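Local coordinates for ricin B lectin (Clostridium thermocellum, PDB 3VSF), which probably hydrolyses beta-1,3-galactan from the chain end as a family 43 glycoside hydrolase that also carries a galactose-binding beta-trefoil domain, at residues 127-139 with 148-162. Sequence-based numbering, arbitrary orientation.
Sequences STGEFVMWMHWEN and AAVAYSKTPDGKFTY
V150 lays its CG2 methyl over one face of the W134 six-membered ring, 3.4 Å from the centroid, while the methyl of A148 sits at that ring's edge. W134 CG lies anti to its carbonyl carbon (chi1 -69°), which swings the indole over the neighbouring strand; its NE1 hydrogen-bonds to the backbone O of Y218. The F131 ring likewise takes P156 on one face, CB 4.1 Å from the centroid, with the carbonyl oxygens of S153 and K154 at its edge. F160 has S153 CB over the centre of one face; M133 SD stands above the F160 ring, 4.8 Å from its centroid, a Met-aromatic contact. On the same face of the sheet as M133, the CG of M135 rests on A149 CB at 3.5 Å; W134, V150 and A148 line the other. Strands 131-138 and 148-153 are the central antiparallel hairpin of one four-stranded family 43 beta-propeller blade, hydrogen-bonded at F131-S153, M133-A151 and, with its M135 N to A149 O bond weak, M135-A149. At the hairpin's open end, K154 NZ meets E130 OE2 from above the carboxylate plane at 3.2 Å, and K219 pairs with OE1. Two lysines thus share one carboxylate, probably favouring its ionised form, beside an otherwise largely apolar interface.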
ATOM      1  N   SER A 127     -22.987   9.903  16.261  1.00 88.08           N
ATOM      2  CA  SER A 127     -23.841  10.813  17.015  1.00 88.61           C
ATOM      3  C   SER A 127     -24.792  11.578  16.099  1.00 88.45           C
ATOM      4  O   SER A 127     -26.010  11.407  16.166  1.00 88.29           O
ATOM      5  CB  SER A 127     -22.990  11.801  17.815  1.00 87.72           C
ATOM      6  OG  SER A 127     -22.056  11.122  18.637  1.00 88.70           O
ATOM      7  N   THR A 128     -24.223  12.424  15.245  1.00 87.47           N
ATOM      8  CA  THR A 128     -25.012  13.265  14.353  1.00 87.59           C
ATOM      9  C   THR A 128     -25.733  12.448  13.284  1.00 87.46           C
ATOM     10  O   THR A 128     -26.934  12.612  13.069  1.00 89.35           O
ATOM     11  CB  THR A 128     -24.133  14.322  13.658  1.00 89.41           C
ATOM     12  OG1 THR A 128     -23.185  13.672  12.803  1.00 91.78           O
ATOM     13  CG2 THR A 128     -23.390  15.159  14.689  1.00 85.87           C
ATOM     14  N   GLY A 129     -24.994  11.568  12.618  1.00 86.49           N
ATOM     15  CA  GLY A 129     -25.548  10.771  11.538  1.00 86.21           C
ATOM     16  C   GLY A 129     -25.280  11.407  10.188  1.00 84.32           C
ATOM     17  O   GLY A 129     -25.950  11.105   9.201  1.00 82.53           O
ATOM     18  N   GLU A 130     -24.292  12.295  10.151  1.00 83.22           N
ATOM     19  CA  GLU A 130     -23.927  12.988   8.922  1.00 85.33           C
ATOM     20  C   GLU A 130     -22.460  12.754   8.579  1.00 83.98           C
ATOM     21  O   GLU A 130     -21.625  12.575   9.466  1.00 81.76           O
ATOM     22  CB  GLU A 130     -24.218  14.486   9.046  1.00 87.45           C
ATOM     23  CG  GLU A 130     -23.474  15.173  10.179  1.00 85.20           C
ATOM     24  CD  GLU A 130     -23.968  16.582  10.434  1.00 90.86           C
ATOM     25  OE1 GLU A 130     -23.425  17.251  11.339  1.00 93.48           O
ATOM     26  OE2 GLU A 130     -24.904  17.022   9.731  1.00 90.71           O
ATOM     27  N   PHE A 131     -22.153  12.754   7.286  1.00 82.80           N
ATOM     28  CA  PHE A 131     -20.797  12.492   6.817  1.00 80.73           C
ATOM     29  C   PHE A 131     -19.986  13.778   6.685  1.00 77.15           C
ATOM     30  O   PHE A 131     -20.318  14.652   5.887  1.00 76.50           O
ATOM     31  CB  PHE A 131     -20.830  11.757   5.477  1.00 82.16           C
ATOM     32  CG  PHE A 131     -21.521  10.424   5.533  1.00 83.39           C
ATOM     33  CD1 PHE A 131     -20.804   9.269   5.799  1.00 85.95           C
ATOM     34  CD2 PHE A 131     -22.884  10.325   5.317  1.00 84.62           C
ATOM     35  CE1 PHE A 131     -21.435   8.040   5.849  1.00 87.07           C
ATOM     36  CE2 PHE A 131     -23.521   9.098   5.367  1.00 87.75           C
ATOM     37  CZ  PHE A 131     -22.795   7.955   5.633  1.00 87.55           C
ATOM     38  N   VAL A 132     -18.919  13.881   7.470  1.00 75.42           N
ATOM     39  CA  VAL A 132     -18.048  15.049   7.431  1.00 73.71           C
ATOM     40  C   VAL A 132     -16.865  14.814   6.496  1.00 75.67           C
ATOM     41  O   VAL A 132     -16.229  13.760   6.538  1.00 78.46           O
ATOM     42  CB  VAL A 132     -17.526  15.408   8.836  1.00 74.56           C
ATOM     43  CG1 VAL A 132     -16.625  16.631   8.775  1.00 73.85           C
ATOM     44  CG2 VAL A 132     -18.692  15.644   9.785  1.00 76.34           C
ATOM     45  N   MET A 133     -16.577  15.798   5.650  1.00 72.80           N
ATOM     46  CA  MET A 133     -15.497  15.682   4.676  1.00 71.22           C
ATOM     47  C   MET A 133     -14.412  16.736   4.883  1.00 70.45           C
ATOM     48  O   MET A 133     -14.701  17.929   4.968  1.00 73.52           O
ATOM     49  CB  MET A 133     -16.053  15.778   3.252  1.00 70.49           C
ATOM     50  CG  MET A 133     -14.989  15.962   2.183  1.00 68.18           C
ATOM     51  SD  MET A 133     -15.677  16.017   0.519  1.00 71.28           S
ATOM     52  CE  MET A 133     -14.258  16.584  -0.414  1.00 70.44           C
ATOM     53  N   TRP A 134     -13.165  16.285   4.962  1.00 69.46           N
ATOM     54  CA  TRP A 134     -12.026  17.183   5.099  1.00 67.96           C
ATOM     55  C   TRP A 134     -11.150  17.135   3.853  1.00 67.85           C
ATOM     56  O   TRP A 134     -11.270  16.218   3.040  1.00 69.26           O
ATOM     57  CB  TRP A 134     -11.206  16.825   6.337  1.00 66.08           C
ATOM     58  CG  TRP A 134     -11.916  17.120   7.619  1.00 68.55           C
ATOM     59  CD1 TRP A 134     -12.915  16.387   8.190  1.00 68.10           C
ATOM     60  CD2 TRP A 134     -11.682  18.231   8.492  1.00 70.07           C
ATOM     61  NE1 TRP A 134     -13.318  16.975   9.366  1.00 72.45           N
ATOM     62  CE2 TRP A 134     -12.575  18.108   9.574  1.00 71.40           C
ATOM     63  CE3 TRP A 134     -10.803  19.318   8.465  1.00 68.79           C
ATOM     64  CZ2 TRP A 134     -12.616  19.030  10.617  1.00 70.89           C
ATOM     65  CZ3 TRP A 134     -10.843  20.232   9.502  1.00 70.16           C
ATOM     66  CH2 TRP A 134     -11.744  20.082  10.564  1.00 71.39           C
ATOM     67  N   MET A 135     -10.270  18.121   3.705  1.00 65.93           N
ATOM     68  CA  MET A 135      -9.418  18.204   2.524  1.00 66.11           C
ATOM     69  C   MET A 135      -8.328  19.261   2.676  1.00 67.64           C
ATOM     70  O   MET A 135      -8.188  19.878   3.732  1.00 68.91           O
ATOM     71  CB  MET A 135     -10.263  18.504   1.285  1.00 69.33           C
ATOM     72  CG  MET A 135     -10.841  19.910   1.260  1.00 71.76           C
ATOM     73  SD  MET A 135     -12.528  19.972   0.628  1.00 73.03           S
ATOM     74  CE  MET A 135     -13.421  19.191   1.969  1.00 69.71           C
ATOM     75  N   HIS A 136      -7.560  19.460   1.610  1.00 66.90           N
ATOM     76  CA  HIS A 136      -6.496  20.456   1.590  1.00 67.41           C
ATOM     77  C   HIS A 136      -6.831  21.541   0.573  1.00 73.17           C
ATOM     78  O   HIS A 136      -7.126  21.243  -0.584  1.00 74.19           O
ATOM     79  CB  HIS A 136      -5.161  19.796   1.240  1.00 68.06           C
ATOM     80  CG  HIS A 136      -4.020  20.758   1.124  1.00 70.45           C
ATOM     81  ND1 HIS A 136      -2.892  20.487   0.380  1.00 68.85           N
ATOM     82  CD2 HIS A 136      -3.830  21.986   1.661  1.00 72.29           C
ATOM     83  CE1 HIS A 136      -2.057  21.508   0.460  1.00 70.71           C
ATOM     84  NE2 HIS A 136      -2.602  22.431   1.231  1.00 71.97           N
ATOM     85  N   TRP A 137      -6.784  22.798   1.006  1.00 72.00           N
ATOM     86  CA  TRP A 137      -7.166  23.912   0.143  1.00 69.33           C
ATOM     87  C   TRP A 137      -5.987  24.825  -0.184  1.00 69.35           C
ATOM     88  O   TRP A 137      -5.160  25.122   0.678  1.00 69.15           O
ATOM     89  CB  TRP A 137      -8.293  24.724   0.789  1.00 72.43           C
ATOM     90  CG  TRP A 137      -8.907  25.740  -0.129  1.00 74.39           C
ATOM     91  CD1 TRP A 137      -9.988  25.560  -0.942  1.00 74.88           C
ATOM     92  CD2 TRP A 137      -8.481  27.093  -0.324  1.00 71.25           C
ATOM     93  NE1 TRP A 137     -10.259  26.716  -1.633  1.00 73.15           N
ATOM     94  CE2 TRP A 137      -9.349  27.672  -1.271  1.00 72.82           C
ATOM     95  CE3 TRP A 137      -7.448  27.870   0.208  1.00 73.63           C
ATOM     96  CZ2 TRP A 137      -9.215  28.993  -1.695  1.00 74.06           C
ATOM     97  CZ3 TRP A 137      -7.318  29.182  -0.215  1.00 75.42           C
ATOM     98  CH2 TRP A 137      -8.197  29.728  -1.157  1.00 74.59           C
ATOM     99  N   GLU A 138      -5.920  25.266  -1.437  1.00 69.82           N
ATOM    100  CA  GLU A 138      -4.885  26.194  -1.881  1.00 73.67           C
ATOM    101  C   GLU A 138      -5.453  27.229  -2.850  1.00 74.31           C
ATOM    102  O   GLU A 138      -6.553  27.063  -3.373  1.00 73.58           O
ATOM    103  CB  GLU A 138      -3.719  25.442  -2.527  1.00 74.72           C
ATOM    104  CG  GLU A 138      -2.886  24.625  -1.550  1.00 73.10           C
ATOM    105  CD  GLU A 138      -2.166  25.487  -0.527  1.00 75.07           C
ATOM    106  OE1 GLU A 138      -1.589  24.923   0.426  1.00 74.59           O
ATOM    107  OE2 GLU A 138      -2.172  26.728  -0.677  1.00 77.14           O
ATOM    108  N   ASN A 139      -4.693  28.294  -3.087  1.00 72.30           N
ATOM    109  CA  ASN A 139      -5.155  29.404  -3.918  1.00 75.42           C
ATOM    110  C   ASN A 139      -5.430  29.041  -5.374  1.00 77.35           C
ATOM    111  O   ASN A 139      -6.382  29.537  -5.973  1.00 78.18           O
ATOM    112  CB  ASN A 139      -4.160  30.566  -3.864  1.00 75.72           C
ATOM    113  CG  ASN A 139      -4.239  31.341  -2.567  1.00 79.20           C
ATOM    114  OD1 ASN A 139      -5.279  31.369  -1.911  1.00 81.92           O
ATOM    115  ND2 ASN A 139      -3.137  31.980  -2.192  1.00 76.88           N
ATOM    116  N   ALA A 148      -6.896  23.871   5.825  1.00 69.11           N
ATOM    117  CA  ALA A 148      -7.807  22.746   5.674  1.00 66.94           C
ATOM    118  C   ALA A 148      -9.194  23.250   5.303  1.00 71.09           C
ATOM    119  O   ALA A 148      -9.530  24.407   5.553  1.00 71.97           O
ATOM    120  CB  ALA A 148      -7.863  21.934   6.957  1.00 64.41           C
ATOM    121  N   ALA A 149      -9.997  22.380   4.701  1.00 70.04           N
ATOM    122  CA  ALA A 149     -11.363  22.732   4.331  1.00 68.73           C
ATOM    123  C   ALA A 149     -12.328  21.656   4.810  1.00 70.79           C
ATOM    124  O   ALA A 149     -11.953  20.493   4.950  1.00 71.74           O
ATOM    125  CB  ALA A 149     -11.475  22.923   2.828  1.00 69.41           C
ATOM    126  N   VAL A 150     -13.572  22.048   5.065  1.00 71.43           N
ATOM    127  CA  VAL A 150     -14.560  21.125   5.611  1.00 71.38           C
ATOM    128  C   VAL A 150     -15.882  21.179   4.851  1.00 71.52           C
ATOM    129  O   VAL A 150     -16.261  22.218   4.311  1.00 73.93           O
ATOM    130  CB  VAL A 150     -14.827  21.411   7.102  1.00 75.66           C
ATOM    131  CG1 VAL A 150     -15.675  20.306   7.712  1.00 75.59           C
ATOM    132  CG2 VAL A 150     -13.517  21.554   7.859  1.00 72.52           C
ATOM    133  N   ALA A 151     -16.576  20.047   4.816  1.00 69.51           N
ATOM    134  CA  ALA A 151     -17.900  19.954   4.215  1.00 71.52           C
ATOM    135  C   ALA A 151     -18.654  18.811   4.880  1.00 73.41           C
ATOM    136  O   ALA A 151     -18.091  18.091   5.704  1.00 75.19           O
ATOM    137  CB  ALA A 151     -17.790  19.722   2.720  1.00 73.23           C
ATOM    138  N   TYR A 152     -19.926  18.644   4.534  1.00 75.89           N
ATOM    139  CA  TYR A 152     -20.716  17.556   5.104  1.00 76.90           C
ATOM    140  C   TYR A 152     -22.026  17.320   4.360  1.00 78.82           C
ATOM    141  O   TYR A 152     -22.476  18.162   3.582  1.00 79.57           O
ATOM    142  CB  TYR A 152     -20.987  17.802   6.592  1.00 78.65           C
ATOM    143  CG  TYR A 152     -21.953  18.930   6.869  1.00 82.05           C
ATOM    144  CD1 TYR A 152     -23.264  18.670   7.248  1.00 86.01           C
ATOM    145  CD2 TYR A 152     -21.556  20.256   6.754  1.00 83.64           C
ATOM    146  CE1 TYR A 152     -24.152  19.698   7.504  1.00 88.06           C
ATOM    147  CE2 TYR A 152     -22.438  21.291   7.006  1.00 86.68           C
ATOM    148  CZ  TYR A 152     -23.734  21.005   7.381  1.00 87.90           C
ATOM    149  OH  TYR A 152     -24.611  22.034   7.633  1.00 91.36           O
ATOM    150  N   SER A 153     -22.628  16.162   4.610  1.00 77.35           N
ATOM    151  CA  SER A 153     -23.880  15.783   3.970  1.00 78.20           C
ATOM    152  C   SER A 153     -24.611  14.746   4.816  1.00 82.45           C
ATOM    153  O   SER A 153     -23.989  14.005   5.577  1.00 82.49           O
ATOM    154  CB  SER A 153     -23.615  15.223   2.571  1.00 78.60           C
ATOM    155  OG  SER A 153     -24.812  14.768   1.966  1.00 81.66           O
ATOM    156  N   LYS A 154     -25.932  14.700   4.684  1.00 87.00           N
ATOM    157  CA  LYS A 154     -26.736  13.727   5.414  1.00 86.51           C
ATOM    158  C   LYS A 154     -26.579  12.338   4.804  1.00 85.09           C
ATOM    159  O   LYS A 154     -26.803  11.326   5.469  1.00 84.02           O
ATOM    160  CB  LYS A 154     -28.208  14.143   5.419  1.00 88.75           C
ATOM    161  CG  LYS A 154     -28.477  15.480   6.096  1.00 86.20           C
ATOM    162  CD  LYS A 154     -28.110  15.440   7.572  1.00 88.66           C
ATOM    163  CE  LYS A 154     -28.430  16.759   8.257  1.00 92.37           C
ATOM    164  NZ  LYS A 154     -28.094  16.730   9.709  1.00 88.45           N
ATOM    165  N   THR A 155     -26.191  12.300   3.533  1.00 84.84           N
ATOM    166  CA  THR A 155     -25.983  11.044   2.821  1.00 84.82           C
ATOM    167  C   THR A 155     -24.553  10.962   2.290  1.00 86.28           C
ATOM    168  O   THR A 155     -23.908  11.989   2.081  1.00 87.00           O
ATOM    169  CB  THR A 155     -26.973  10.894   1.651  1.00 83.51           C
ATOM    170  OG1 THR A 155     -26.804  11.981   0.734  1.00 84.35           O
ATOM    171  CG2 THR A 155     -28.404  10.886   2.164  1.00 82.75           C
ATOM    172  N   PRO A 156     -24.054   9.736   2.072  1.00 84.42           N
ATOM    173  CA  PRO A 156     -22.678   9.534   1.605  1.00 82.20           C
ATOM    174  C   PRO A 156     -22.461  10.017   0.172  1.00 84.15           C
ATOM    175  O   PRO A 156     -21.515  10.761  -0.084  1.00 87.00           O
ATOM    176  CB  PRO A 156     -22.505   8.014   1.679  1.00 84.38           C
ATOM    177  CG  PRO A 156     -23.885   7.474   1.553  1.00 83.78           C
ATOM    178  CD  PRO A 156     -24.761   8.458   2.266  1.00 84.03           C
ATOM    179  N   ASP A 157     -23.327   9.597  -0.743  1.00 83.58           N
ATOM    180  CA  ASP A 157     -23.179   9.943  -2.154  1.00 82.91           C
ATOM    181  C   ASP A 157     -24.003  11.167  -2.544  1.00 85.14           C
ATOM    182  O   ASP A 157     -24.191  11.447  -3.728  1.00 82.01           O
ATOM    183  CB  ASP A 157     -23.549   8.750  -3.037  1.00 84.57           C
ATOM    184  CG  ASP A 157     -24.831   8.073  -2.595  1.00 87.11           C
ATOM    185  OD1 ASP A 157     -24.946   6.843  -2.774  1.00 87.90           O
ATOM    186  OD2 ASP A 157     -25.723   8.771  -2.068  1.00 88.48           O
ATOM    187  N   GLY A 158     -24.488  11.893  -1.543  1.00 86.66           N
ATOM    188  CA  GLY A 158     -25.264  13.096  -1.784  1.00 85.34           C
ATOM    189  C   GLY A 158     -24.385  14.323  -1.932  1.00 86.58           C
ATOM    190  O   GLY A 158     -23.219  14.312  -1.540  1.00 85.14           O
ATOM    191  N   LYS A 159     -24.947  15.384  -2.503  1.00 89.33           N
ATOM    192  CA  LYS A 159     -24.216  16.630  -2.691  1.00 87.30           C
ATOM    193  C   LYS A 159     -23.822  17.228  -1.342  1.00 84.84           C
ATOM    194  O   LYS A 159     -24.682  17.600  -0.545  1.00 82.99           O
ATOM    195  CB  LYS A 159     -25.064  17.636  -3.474  1.00 88.19           C
ATOM    196  CG  LYS A 159     -25.774  17.058  -4.691  1.00 93.22           C
ATOM    197  CD  LYS A 159     -24.799  16.664  -5.789  1.00 96.71           C
ATOM    198  CE  LYS A 159     -25.540  16.176  -7.026  1.00100.11           C
ATOM    199  NZ  LYS A 159     -24.618  15.841  -8.147  1.00 99.39           N
ATOM    200  N   PHE A 160     -22.520  17.314  -1.092  1.00 83.65           N
ATOM    201  CA  PHE A 160     -22.011  17.884   0.152  1.00 81.57           C
ATOM    202  C   PHE A 160     -22.136  19.404   0.158  1.00 81.35           C
ATOM    203  O   PHE A 160     -22.111  20.044  -0.894  1.00 80.99           O
ATOM    204  CB  PHE A 160     -20.551  17.481   0.372  1.00 79.57           C
ATOM    205  CG  PHE A 160     -20.382  16.110   0.960  1.00 80.74           C
ATOM    206  CD1 PHE A 160     -19.820  15.946   2.214  1.00 78.17           C
ATOM    207  CD2 PHE A 160     -20.789  14.986   0.262  1.00 81.69           C
ATOM    208  CE1 PHE A 160     -19.662  14.685   2.759  1.00 75.75           C
ATOM    209  CE2 PHE A 160     -20.634  13.723   0.802  1.00 79.64           C
ATOM    210  CZ  PHE A 160     -20.071  13.574   2.053  1.00 79.39           C
ATOM    211  N   THR A 161     -22.269  19.976   1.350  1.00 78.71           N
ATOM    212  CA  THR A 161     -22.344  21.424   1.496  1.00 78.49           C
ATOM    213  C   THR A 161     -21.050  21.962   2.100  1.00 76.23           C
ATOM    214  O   THR A 161     -20.716  21.663   3.246  1.00 74.50           O
ATOM    215  CB  THR A 161     -23.540  21.852   2.373  1.00 81.06           C
ATOM    216  OG1 THR A 161     -23.261  21.567   3.749  1.00 85.56           O
ATOM    217  CG2 THR A 161     -24.804  21.116   1.949  1.00 81.43           C
ATOM    218  N   TYR A 162     -20.322  22.749   1.317  1.00 75.31           N
ATOM    219  CA  TYR A 162     -19.053  23.309   1.766  1.00 73.82           C
ATOM    220  C   TYR A 162     -19.266  24.253   2.944  1.00 75.34           C
ATOM    221  O   TYR A 162     -20.250  24.990   2.990  1.00 80.58           O
ATOM    222  CB  TYR A 162     -18.361  24.041   0.617  1.00 76.61           C
ATOM    223  CG  TYR A 162     -16.970  24.531   0.945  1.00 77.43           C
ATOM    224  CD1 TYR A 162     -16.754  25.835   1.370  1.00 77.45           C
ATOM    225  CD2 TYR A 162     -15.871  23.691   0.828  1.00 73.85           C
ATOM    226  CE1 TYR A 162     -15.485  26.288   1.670  1.00 78.80           C
ATOM    227  CE2 TYR A 162     -14.597  24.134   1.124  1.00 73.43           C
ATOM    228  CZ  TYR A 162     -14.409  25.433   1.545  1.00 76.79           C
ATOM    229  OH  TYR A 162     -13.142  25.880   1.842  1.00 74.36           O
TER